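PDB 2PHP: uncharacterized protein MJ0236 from Methanocaldococcus jannaschii DSM 2661, which is the ThiN-family, thiamine-phosphate synthase part of a bifunctional ThiDN enzyme that probably condenses HMP-PP with thiazole phosphate to form thiamine phosphate. Local coordinates for residues I6-V11 against E39-P44; P31-N36 against T54-K59; C96-Y101 against E157-V162; K112-S117 against E139-V144. All coordinates share one frame; numbering follows the deposited sequence.

Interaction 1. Residues I6-V11 against E39-P44; sequences INKEKV and ESLPFP
The branched end of L41 pushes into the first turn of the helix that starts at K8. Its CG lies anti to the carbonyl carbon (chi1 -74°), and together with chi2 165° this puts CD2 against the backbone, where L41 CD2 rests 3.3 Å from N7 C. The other methyl, L41 CD1, meets the aliphatic part of K8, whose extended chain carries the ammonium away to a cation-pi contact with F73. One turn on, V11 presents both methyls to the strand end: V11 CG1 sits 3.5 Å from E39 O, while V11 CG2 lies 4.0 Å from L41 CD2. A beta-branched valine suits this place because its two short arms serve two neighbours. Beside it runs the extended E39 chain in the opposite sense, its carboxylate held by R94, N14 and the backbone N of A167, which probably offsets the cost of burying the charge. Before the helix, I6 CB lies 3.7 Å from P42 CG. N7 turns the other way as N-cap, its OD1 accepting from K10 N at 3.1 Å. The contact fastens the N-terminal end of helix 8-22 to the end of strand 37-40, beside strand 50-53, with S40 facing helix 77-87.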
# COMPACT_ATOMS: atom_id res chain seq x y z
N ILE B 6 -26.53 -10.10 13.33
CA ILE B 6 -25.61 -9.21 12.64
C ILE B 6 -24.82 -8.37 13.63
O ILE B 6 -25.30 -7.35 14.12
CB ILE B 6 -26.36 -8.28 11.67
CG1 ILE B 6 -27.14 -9.13 10.66
CG2 ILE B 6 -25.37 -7.37 10.93
CD1 ILE B 6 -27.95 -8.33 9.64
N ASN B 7 -23.60 -8.81 13.92
CA ASN B 7 -22.74 -8.08 14.84
C ASN B 7 -21.61 -7.41 14.05
O ASN B 7 -21.61 -7.44 12.82
CB ASN B 7 -22.18 -9.04 15.90
CG ASN B 7 -21.50 -10.24 15.29
OD1 ASN B 7 -21.29 -10.31 14.08
ND2 ASN B 7 -21.14 -11.20 16.13
N LYS B 8 -20.67 -6.81 14.75
CA LYS B 8 -19.57 -6.13 14.07
C LYS B 8 -18.75 -7.03 13.16
O LYS B 8 -18.31 -6.61 12.10
CB LYS B 8 -18.65 -5.45 15.09
CG LYS B 8 -19.26 -4.21 15.72
CD LYS B 8 -18.26 -3.54 16.65
CE LYS B 8 -18.83 -2.26 17.23
NZ LYS B 8 -17.84 -1.55 18.10
N GLU B 9 -18.54 -8.28 13.58
CA GLU B 9 -17.77 -9.22 12.78
C GLU B 9 -18.47 -9.44 11.44
O GLU B 9 -17.84 -9.44 10.38
CB GLU B 9 -17.63 -10.56 13.51
CG GLU B 9 -16.76 -11.57 12.78
CD GLU B 9 -16.72 -12.93 13.47
OE1 GLU B 9 -16.81 -12.98 14.71
OE2 GLU B 9 -16.59 -13.95 12.76
N LYS B 10 -19.78 -9.64 11.48
CA LYS B 10 -20.52 -9.84 10.25
C LYS B 10 -20.35 -8.66 9.30
O LYS B 10 -20.12 -8.84 8.10
CB LYS B 10 -22.01 -10.07 10.55
CG LYS B 10 -22.86 -10.31 9.31
CD LYS B 10 -22.56 -11.67 8.69
CE LYS B 10 -23.41 -11.91 7.45
NZ LYS B 10 -23.13 -13.23 6.83
N VAL B 11 -20.46 -7.45 9.83
CA VAL B 11 -20.31 -6.24 9.02
C VAL B 11 -18.91 -6.15 8.41
O VAL B 11 -18.76 -5.87 7.21
CB VAL B 11 -20.57 -4.97 9.86
CG1 VAL B 11 -20.14 -3.72 9.09
CG2 VAL B 11 -22.06 -4.88 10.21
N GLU B 39 -21.08 0.07 5.65
CA GLU B 39 -22.14 -0.81 6.10
C GLU B 39 -22.30 -0.61 7.60
O GLU B 39 -21.31 -0.46 8.33
CB GLU B 39 -21.82 -2.27 5.79
CG GLU B 39 -23.01 -3.22 6.00
CD GLU B 39 -22.67 -4.67 5.68
OE1 GLU B 39 -22.18 -4.94 4.56
OE2 GLU B 39 -22.91 -5.55 6.54
N SER B 40 -23.55 -0.60 8.05
CA SER B 40 -23.83 -0.40 9.46
C SER B 40 -24.40 -1.64 10.12
O SER B 40 -24.81 -2.60 9.46
CB SER B 40 -24.86 0.71 9.64
OG SER B 40 -26.14 0.24 9.24
N LEU B 41 -24.42 -1.59 11.45
CA LEU B 41 -25.01 -2.64 12.25
C LEU B 41 -26.50 -2.33 12.12
O LEU B 41 -26.88 -1.22 11.71
CB LEU B 41 -24.58 -2.50 13.70
CG LEU B 41 -23.16 -2.88 14.11
CD1 LEU B 41 -22.86 -2.31 15.50
CD2 LEU B 41 -23.01 -4.40 14.08
N PRO B 42 -27.38 -3.28 12.47
CA PRO B 42 -28.81 -2.98 12.36
C PRO B 42 -29.16 -1.83 13.32
O PRO B 42 -28.55 -1.71 14.38
CB PRO B 42 -29.47 -4.30 12.76
CG PRO B 42 -28.43 -5.33 12.34
CD PRO B 42 -27.15 -4.70 12.80
N PHE B 43 -30.13 -0.99 12.94
CA PHE B 43 -30.56 0.13 13.78
C PHE B 43 -29.37 0.93 14.31
O PHE B 43 -29.20 1.10 15.53
CB PHE B 43 -31.40 -0.39 14.95
CG PHE B 43 -32.61 -1.17 14.52
CD1 PHE B 43 -33.72 -0.52 13.97
CD2 PHE B 43 -32.61 -2.57 14.57
CE1 PHE B 43 -34.80 -1.24 13.48
CE2 PHE B 43 -33.70 -3.29 14.07
CZ PHE B 43 -34.79 -2.62 13.52
N PRO B 44 -28.52 1.46 13.41
CA PRO B 44 -27.36 2.24 13.85
C PRO B 44 -27.73 3.48 14.66
O PRO B 44 -28.65 4.22 14.29
CB PRO B 44 -26.65 2.58 12.54
CG PRO B 44 -27.81 2.70 11.57
CD PRO B 44 -28.66 1.50 11.94

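Interaction 2. Residues P31-N36 against T54-K59; sequences PEVGSN and TGRIIK
R56 leaves the backbone with an unusual first torsion (chi1 -92°) and then runs extended from CG to NE, which brings NH1 to the turn at V33. With V33 CG1 anti to the carbonyl carbon (chi1 -64°), V33 CG2 comes to 3.4 Å from R56 NH1. The bond itself runs from R56 NH1 to V33 O at 2.8 Å, with the oxygen near the guanidinium plane but the donor well above the carbonyl plane. Nearer the backbone, R56 CB packs 3.4 Å from S35 O. The long arginine chain suits this place, spanning from the residue just before strand 57-59 to the type I turn P31-G34. G34 fits because its phi is positive and its CA already lies 3.3 Å from I57 O, where a side chain would be pressed. Next to it S35 and I57 form a single antiparallel hydrogen-bonded pair, I57 N to S35 O at 2.7 Å and S35 N to I57 O at 2.9 Å. S35 OG and N36 N bond N98 of strand 95-100, and V33 packs on V33 of a third subunit. Shortened to an alanine here, the side chain would probably leave V33 O without this donor and open a gap beside N36 CB. The guanidinium thus donates to a backbone carbonyl, and its positive charge probably strengthens the bond despite the tilted approach.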
# COMPACT_ATOMS: atom_id res chain seq x y z
N PRO B 31 -15.53 8.82 -8.84
CA PRO B 31 -15.66 10.28 -8.86
C PRO B 31 -14.32 10.93 -8.50
O PRO B 31 -13.41 10.26 -8.02
CB PRO B 31 -16.73 10.55 -7.81
CG PRO B 31 -16.46 9.48 -6.80
CD PRO B 31 -16.19 8.24 -7.65
N GLU B 32 -14.22 12.24 -8.74
CA GLU B 32 -13.00 12.97 -8.45
C GLU B 32 -12.67 12.96 -6.97
O GLU B 32 -11.51 13.02 -6.59
CB GLU B 32 -13.10 14.41 -8.95
CG GLU B 32 -12.93 14.51 -10.44
CD GLU B 32 -11.69 13.77 -10.92
OE1 GLU B 32 -10.58 14.16 -10.50
OE2 GLU B 32 -11.83 12.80 -11.70
N VAL B 33 -13.70 12.88 -6.13
CA VAL B 33 -13.46 12.86 -4.69
C VAL B 33 -13.22 11.44 -4.18
O VAL B 33 -13.03 11.23 -2.98
CB VAL B 33 -14.63 13.49 -3.91
CG1 VAL B 33 -14.73 14.96 -4.27
CG2 VAL B 33 -15.93 12.76 -4.21
N GLY B 34 -13.22 10.48 -5.10
CA GLY B 34 -13.00 9.10 -4.73
C GLY B 34 -14.26 8.45 -4.18
O GLY B 34 -15.19 9.14 -3.77
N SER B 35 -14.30 7.12 -4.17
CA SER B 35 -15.46 6.41 -3.66
C SER B 35 -15.16 5.74 -2.33
O SER B 35 -14.01 5.51 -1.98
CB SER B 35 -15.89 5.30 -4.63
OG SER B 35 -16.22 5.81 -5.90
N ASN B 36 -16.21 5.43 -1.58
CA ASN B 36 -16.05 4.70 -0.33
C ASN B 36 -17.25 3.78 -0.23
O ASN B 36 -18.27 4.01 -0.88
CB ASN B 36 -16.00 5.65 0.87
CG ASN B 36 -15.33 5.00 2.10
OD1 ASN B 36 -15.16 3.77 2.16
ND2 ASN B 36 -14.96 5.82 3.07
N THR B 54 -10.85 3.91 5.74
CA THR B 54 -10.28 5.07 6.42
C THR B 54 -9.76 6.01 5.33
O THR B 54 -9.60 7.20 5.54
CB THR B 54 -9.14 4.65 7.38
OG1 THR B 54 -8.24 3.76 6.69
CG2 THR B 54 -9.71 3.94 8.61
N GLY B 55 -9.50 5.44 4.15
CA GLY B 55 -9.05 6.22 3.01
C GLY B 55 -10.22 6.26 2.05
O GLY B 55 -11.35 6.56 2.45
N ARG B 56 -9.98 5.93 0.79
CA ARG B 56 -11.02 5.89 -0.23
C ARG B 56 -10.53 5.12 -1.44
O ARG B 56 -9.38 4.72 -1.50
CB ARG B 56 -11.43 7.31 -0.65
CG ARG B 56 -12.61 7.85 0.17
CD ARG B 56 -13.32 9.01 -0.52
NE ARG B 56 -14.58 9.31 0.14
CZ ARG B 56 -15.51 10.13 -0.34
NH1 ARG B 56 -15.33 10.75 -1.50
NH2 ARG B 56 -16.65 10.31 0.33
N ILE B 57 -11.42 4.90 -2.41
CA ILE B 57 -11.04 4.21 -3.63
C ILE B 57 -10.78 5.32 -4.63
O ILE B 57 -11.66 6.14 -4.89
CB ILE B 57 -12.17 3.29 -4.12
CG1 ILE B 57 -12.45 2.24 -3.05
CG2 ILE B 57 -11.76 2.63 -5.44
CD1 ILE B 57 -13.70 1.44 -3.28
N ILE B 58 -9.56 5.36 -5.17
CA ILE B 58 -9.21 6.41 -6.12
C ILE B 58 -8.62 5.88 -7.42
O ILE B 58 -8.15 4.73 -7.49
CB ILE B 58 -8.21 7.42 -5.50
CG1 ILE B 58 -6.87 6.73 -5.20
CG2 ILE B 58 -8.78 8.01 -4.21
CD1 ILE B 58 -5.78 7.70 -4.74
N LYS B 59 -8.62 6.72 -8.44
CA LYS B 59 -8.10 6.33 -9.74
C LYS B 59 -6.59 6.20 -9.75
O LYS B 59 -5.88 6.94 -9.08
CB LYS B 59 -8.50 7.34 -10.82
CG LYS B 59 -9.96 7.26 -11.23
CD LYS B 59 -10.29 8.22 -12.38
CE LYS B 59 -11.75 8.06 -12.83
NZ LYS B 59 -12.10 8.96 -13.97

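Interaction 3. Residues C96-Y101 against E157-V162; sequences CMNIKY and EPMIRV
M97 and V162 form an antiparallel hydrogen-bonded pair, and I99 with I160 makes a second. The straightest of the four bonds runs from I99 N to I160 O, 2.8 Å with an N-H...O angle of 176°. Between them N98 faces R161 as a non-hydrogen-bonded pair. On one face branched side chains, which suit a buried sheet, interlock, I99 CG1 meeting I160 CB at 3.7 Å. Y101 has CG anti to its N (chi1 167°), which carries the side chain across that of P158, the two running at about a right angle; Y101 CD2 reaches P158 CB at 3.3 Å, and I160 CG1 lies at the ring edge. With a serine in its place, P158 and I160 would probably lose their aromatic neighbour, opening a gap. Nearby a water accepts from Y101 N at 3.0 Å and donates to P158 O and E157 OE2. On the other face, M159, a selenomethionine, bends its SE to within 3.7 Å of N98 ND2, which donates to G34 O while N98 OD1 accepts from N36 N; R161 pairs with D150. In the main sheet these neighbouring strands pack M97 and V162 on helix 167-185, and C96, N98 and R161 on helix 77-87.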
# COMPACT_ATOMS: atom_id res chain seq x y z
N CYS B 96 -24.07 1.41 1.69
CA CYS B 96 -24.05 2.41 0.63
C CYS B 96 -22.65 2.65 0.07
O CYS B 96 -21.65 2.58 0.80
CB CYS B 96 -24.63 3.73 1.15
SG CYS B 96 -24.55 5.12 -0.02
N MSE B 97 -22.59 2.92 -1.23
CA MSE B 97 -21.33 3.22 -1.91
C MSE B 97 -21.59 4.35 -2.90
O MSE B 97 -22.57 4.30 -3.64
CB MSE B 97 -20.83 1.99 -2.68
CG MSE B 97 -19.63 2.30 -3.54
SE MSE B 97 -18.90 0.73 -4.39
CE MSE B 97 -17.24 1.46 -5.08
N ASN B 98 -20.72 5.36 -2.91
CA ASN B 98 -20.90 6.45 -3.85
C ASN B 98 -20.05 6.20 -5.08
O ASN B 98 -18.90 5.78 -4.97
CB ASN B 98 -20.54 7.80 -3.21
CG ASN B 98 -19.07 7.90 -2.84
OD1 ASN B 98 -18.58 7.17 -1.97
ND2 ASN B 98 -18.35 8.82 -3.49
N ILE B 99 -20.62 6.44 -6.26
CA ILE B 99 -19.91 6.25 -7.52
C ILE B 99 -20.10 7.45 -8.44
O ILE B 99 -20.97 8.29 -8.21
CB ILE B 99 -20.37 4.97 -8.26
CG1 ILE B 99 -21.81 5.13 -8.75
CG2 ILE B 99 -20.27 3.77 -7.33
CD1 ILE B 99 -22.32 3.92 -9.51
N LYS B 100 -19.26 7.54 -9.46
CA LYS B 100 -19.32 8.65 -10.39
C LYS B 100 -20.68 8.79 -11.06
O LYS B 100 -21.33 7.80 -11.42
CB LYS B 100 -18.21 8.51 -11.43
CG LYS B 100 -18.11 9.66 -12.40
CD LYS B 100 -17.13 9.32 -13.51
CE LYS B 100 -16.90 10.51 -14.42
NZ LYS B 100 -15.99 10.13 -15.53
N TYR B 101 -21.12 10.03 -11.23
CA TYR B 101 -22.40 10.34 -11.85
C TYR B 101 -22.31 10.50 -13.36
O TYR B 101 -21.29 10.92 -13.89
CB TYR B 101 -22.95 11.63 -11.25
CG TYR B 101 -24.12 12.19 -12.02
CD1 TYR B 101 -25.42 11.73 -11.81
CD2 TYR B 101 -23.93 13.21 -12.96
CE1 TYR B 101 -26.50 12.26 -12.51
CE2 TYR B 101 -25.00 13.75 -13.67
CZ TYR B 101 -26.28 13.27 -13.43
OH TYR B 101 -27.35 13.83 -14.10
N GLU B 157 -19.28 18.08 -7.00
CA GLU B 157 -19.43 17.26 -8.19
C GLU B 157 -20.66 16.37 -8.03
O GLU B 157 -20.97 15.92 -6.93
CB GLU B 157 -18.15 16.44 -8.41
CG GLU B 157 -18.27 14.94 -8.14
CD GLU B 157 -16.93 14.23 -8.24
OE1 GLU B 157 -16.06 14.46 -7.37
OE2 GLU B 157 -16.73 13.46 -9.20
N PRO B 158 -21.40 16.13 -9.13
CA PRO B 158 -22.59 15.27 -9.07
C PRO B 158 -22.24 13.87 -8.55
O PRO B 158 -21.07 13.46 -8.61
CB PRO B 158 -23.09 15.27 -10.51
CG PRO B 158 -21.86 15.54 -11.32
CD PRO B 158 -21.17 16.60 -10.50
N MSE B 159 -23.23 13.14 -8.05
CA MSE B 159 -22.96 11.81 -7.49
C MSE B 159 -24.10 10.81 -7.60
O MSE B 159 -25.27 11.18 -7.58
CB MSE B 159 -22.61 11.94 -6.00
CG MSE B 159 -21.86 10.75 -5.43
SE MSE B 159 -20.03 10.77 -6.09
CE MSE B 159 -19.57 12.54 -5.44
N ILE B 160 -23.74 9.53 -7.72
CA ILE B 160 -24.73 8.46 -7.74
C ILE B 160 -24.43 7.63 -6.50
O ILE B 160 -23.30 7.19 -6.29
CB ILE B 160 -24.59 7.52 -8.97
CG1 ILE B 160 -25.07 8.23 -10.23
CG2 ILE B 160 -25.41 6.25 -8.73
CD1 ILE B 160 -24.81 7.44 -11.50
N ARG B 161 -25.43 7.43 -5.66
CA ARG B 161 -25.25 6.65 -4.45
C ARG B 161 -26.08 5.37 -4.55
O ARG B 161 -27.29 5.41 -4.74
CB ARG B 161 -25.65 7.50 -3.24
CG ARG B 161 -24.93 8.85 -3.20
CD ARG B 161 -25.47 9.80 -2.15
NE ARG B 161 -24.77 11.09 -2.19
CZ ARG B 161 -25.01 12.05 -3.08
NH1 ARG B 161 -25.95 11.91 -4.01
NH2 ARG B 161 -24.28 13.16 -3.05
N VAL B 162 -25.40 4.22 -4.45
CA VAL B 162 -26.04 2.91 -4.53
C VAL B 162 -26.25 2.37 -3.11
O VAL B 162 -25.31 2.29 -2.32
CB VAL B 162 -25.16 1.93 -5.36
CG1 VAL B 162 -25.80 0.55 -5.41
CG2 VAL B 162 -24.96 2.47 -6.78
O HOH W 1 -19.36 12.21 -10.19

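Interaction 4. Residues K112-S117 against E139-V144; sequences KFAVSS and EKFGGV
F141 and K140 dock the end of helix 129-141 on strand 115-117 within a beta-alpha-beta unit, whose second strand, 147-150, lies beside the first. F141 can be followed outward. Its CB lies 3.9 Å from S116 CB and equally close to S116 OG. With CG anti to the backbone N (chi1 179°), the ring reaches along the strand: CD1 passes 4.2 Å from V115 O, CE1 lies 3.7 Å from A114 CB, and CZ ends 3.3 Å from that same methyl. Alanine suits this position because the ring tip comes so near that a longer side chain would meet it. S116 is likewise small, and its hydroxyl, anti to its own N, bonds A137 O of the same helix, so a polar group on a buried strand residue is satisfied while its CB side still packs on F141. Just past the ring-bearing residue the helix ends: G142 has positive phi, and both G142 and G143 adopt backbone angles at which a CB would be jammed against the preceding carbonyl, so glycine lets the chain turn toward strand 147-150. K140, at the exposed end of the helix, uses its aliphatic length first, with CD 3.9 Å from S116 OG. Bends at chi3 and chi4 then fold its end back, and K140 NZ gives a weak hydrogen bond to S117 O at 3.4 Å.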
# COMPACT_ATOMS: atom_id res chain seq x y z
N LYS B 112 -33.98 -0.48 -14.85
CA LYS B 112 -33.52 -1.67 -14.12
C LYS B 112 -33.42 -1.44 -12.61
O LYS B 112 -33.30 -2.39 -11.83
CB LYS B 112 -32.16 -2.11 -14.65
CG LYS B 112 -32.16 -2.39 -16.14
CD LYS B 112 -30.75 -2.60 -16.68
CE LYS B 112 -30.80 -2.69 -18.20
NZ LYS B 112 -29.50 -3.11 -18.80
N PHE B 113 -33.47 -0.18 -12.20
CA PHE B 113 -33.36 0.16 -10.79
C PHE B 113 -34.36 1.22 -10.34
O PHE B 113 -34.86 2.00 -11.15
CB PHE B 113 -31.94 0.69 -10.50
CG PHE B 113 -30.87 -0.35 -10.65
CD1 PHE B 113 -30.69 -1.32 -9.67
CD2 PHE B 113 -30.03 -0.35 -11.76
CE1 PHE B 113 -29.69 -2.28 -9.80
CE2 PHE B 113 -29.03 -1.31 -11.89
CZ PHE B 113 -28.86 -2.28 -10.91
N ALA B 114 -34.64 1.22 -9.04
CA ALA B 114 -35.52 2.21 -8.45
C ALA B 114 -34.58 3.39 -8.22
O ALA B 114 -33.57 3.25 -7.53
CB ALA B 114 -36.08 1.72 -7.12
N VAL B 115 -34.91 4.53 -8.81
CA VAL B 115 -34.08 5.72 -8.71
C VAL B 115 -34.84 6.92 -8.16
O VAL B 115 -36.02 7.12 -8.45
CB VAL B 115 -33.51 6.11 -10.10
CG1 VAL B 115 -32.49 7.22 -9.97
CG2 VAL B 115 -32.90 4.89 -10.78
N SER B 116 -34.15 7.73 -7.36
CA SER B 116 -34.73 8.93 -6.78
C SER B 116 -33.59 9.93 -6.64
O SER B 116 -32.42 9.58 -6.83
CB SER B 116 -35.36 8.62 -5.42
OG SER B 116 -36.02 9.77 -4.92
N SER B 117 -33.91 11.17 -6.30
CA SER B 117 -32.88 12.18 -6.18
C SER B 117 -33.27 13.39 -5.34
O SER B 117 -34.35 13.42 -4.74
CB SER B 117 -32.49 12.65 -7.58
OG SER B 117 -33.63 13.13 -8.27
N GLU B 139 -38.57 10.25 0.73
CA GLU B 139 -39.97 10.66 0.86
C GLU B 139 -40.58 10.80 -0.53
O GLU B 139 -41.76 10.50 -0.73
CB GLU B 139 -40.07 12.00 1.61
CG GLU B 139 -39.42 11.99 2.99
CD GLU B 139 -39.67 13.26 3.79
OE1 GLU B 139 -39.63 14.36 3.20
OE2 GLU B 139 -39.89 13.15 5.02
N LYS B 140 -39.78 11.24 -1.49
CA LYS B 140 -40.24 11.42 -2.86
C LYS B 140 -40.50 10.07 -3.54
O LYS B 140 -41.37 9.97 -4.41
CB LYS B 140 -39.20 12.20 -3.66
CG LYS B 140 -39.53 12.34 -5.14
CD LYS B 140 -38.32 12.80 -5.96
CE LYS B 140 -37.96 14.27 -5.75
NZ LYS B 140 -37.50 14.60 -4.37
N PHE B 141 -39.74 9.05 -3.14
CA PHE B 141 -39.88 7.72 -3.72
C PHE B 141 -40.88 6.86 -2.95
O PHE B 141 -41.40 5.87 -3.48
CB PHE B 141 -38.51 7.03 -3.73
CG PHE B 141 -38.53 5.63 -4.27
CD1 PHE B 141 -38.69 5.39 -5.64
CD2 PHE B 141 -38.38 4.54 -3.42
CE1 PHE B 141 -38.70 4.09 -6.15
CE2 PHE B 141 -38.39 3.23 -3.92
CZ PHE B 141 -38.55 3.01 -5.29
N GLY B 142 -41.15 7.24 -1.71
CA GLY B 142 -42.08 6.48 -0.89
C GLY B 142 -41.37 5.29 -0.26
O GLY B 142 -41.98 4.27 0.05
N GLY B 143 -40.06 5.44 -0.07
CA GLY B 143 -39.25 4.39 0.52
C GLY B 143 -37.78 4.59 0.16
O GLY B 143 -37.39 5.67 -0.28
N VAL B 144 -36.98 3.54 0.34
CA VAL B 144 -35.55 3.60 0.01
C VAL B 144 -35.33 2.98 -1.35
O VAL B 144 -35.61 1.80 -1.56
CB VAL B 144 -34.71 2.84 1.06
CG1 VAL B 144 -33.24 2.88 0.69
CG2 VAL B 144 -34.94 3.44 2.44

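In the fold
Interactions 1, 3 and 4 all reach the seven-stranded mixed sheet: strand 37-40 of interaction 1 neighbours strand 95-100 of interaction 3, and interaction 4 involves the outermost strand 115-117, with strand 147-150 between it and strand 159-164. Interactions 2 and 3 touch directly, their centres about 11 Å apart: E32 N lies 2.8 Å from E157 OE2, and N36 N lies 3.0 Å from N98 OD1, both probable hydrogen bonds. Segments P31-N36 and E39-P44 follow one another closely in sequence, yet the centres of interactions 1 and 2 lie about 23 Å apart. Interaction 2 also borders a third subunit, whose Y66 bonds T54, whereas interaction 4, about 25 Å from it between centres, meets no other chain.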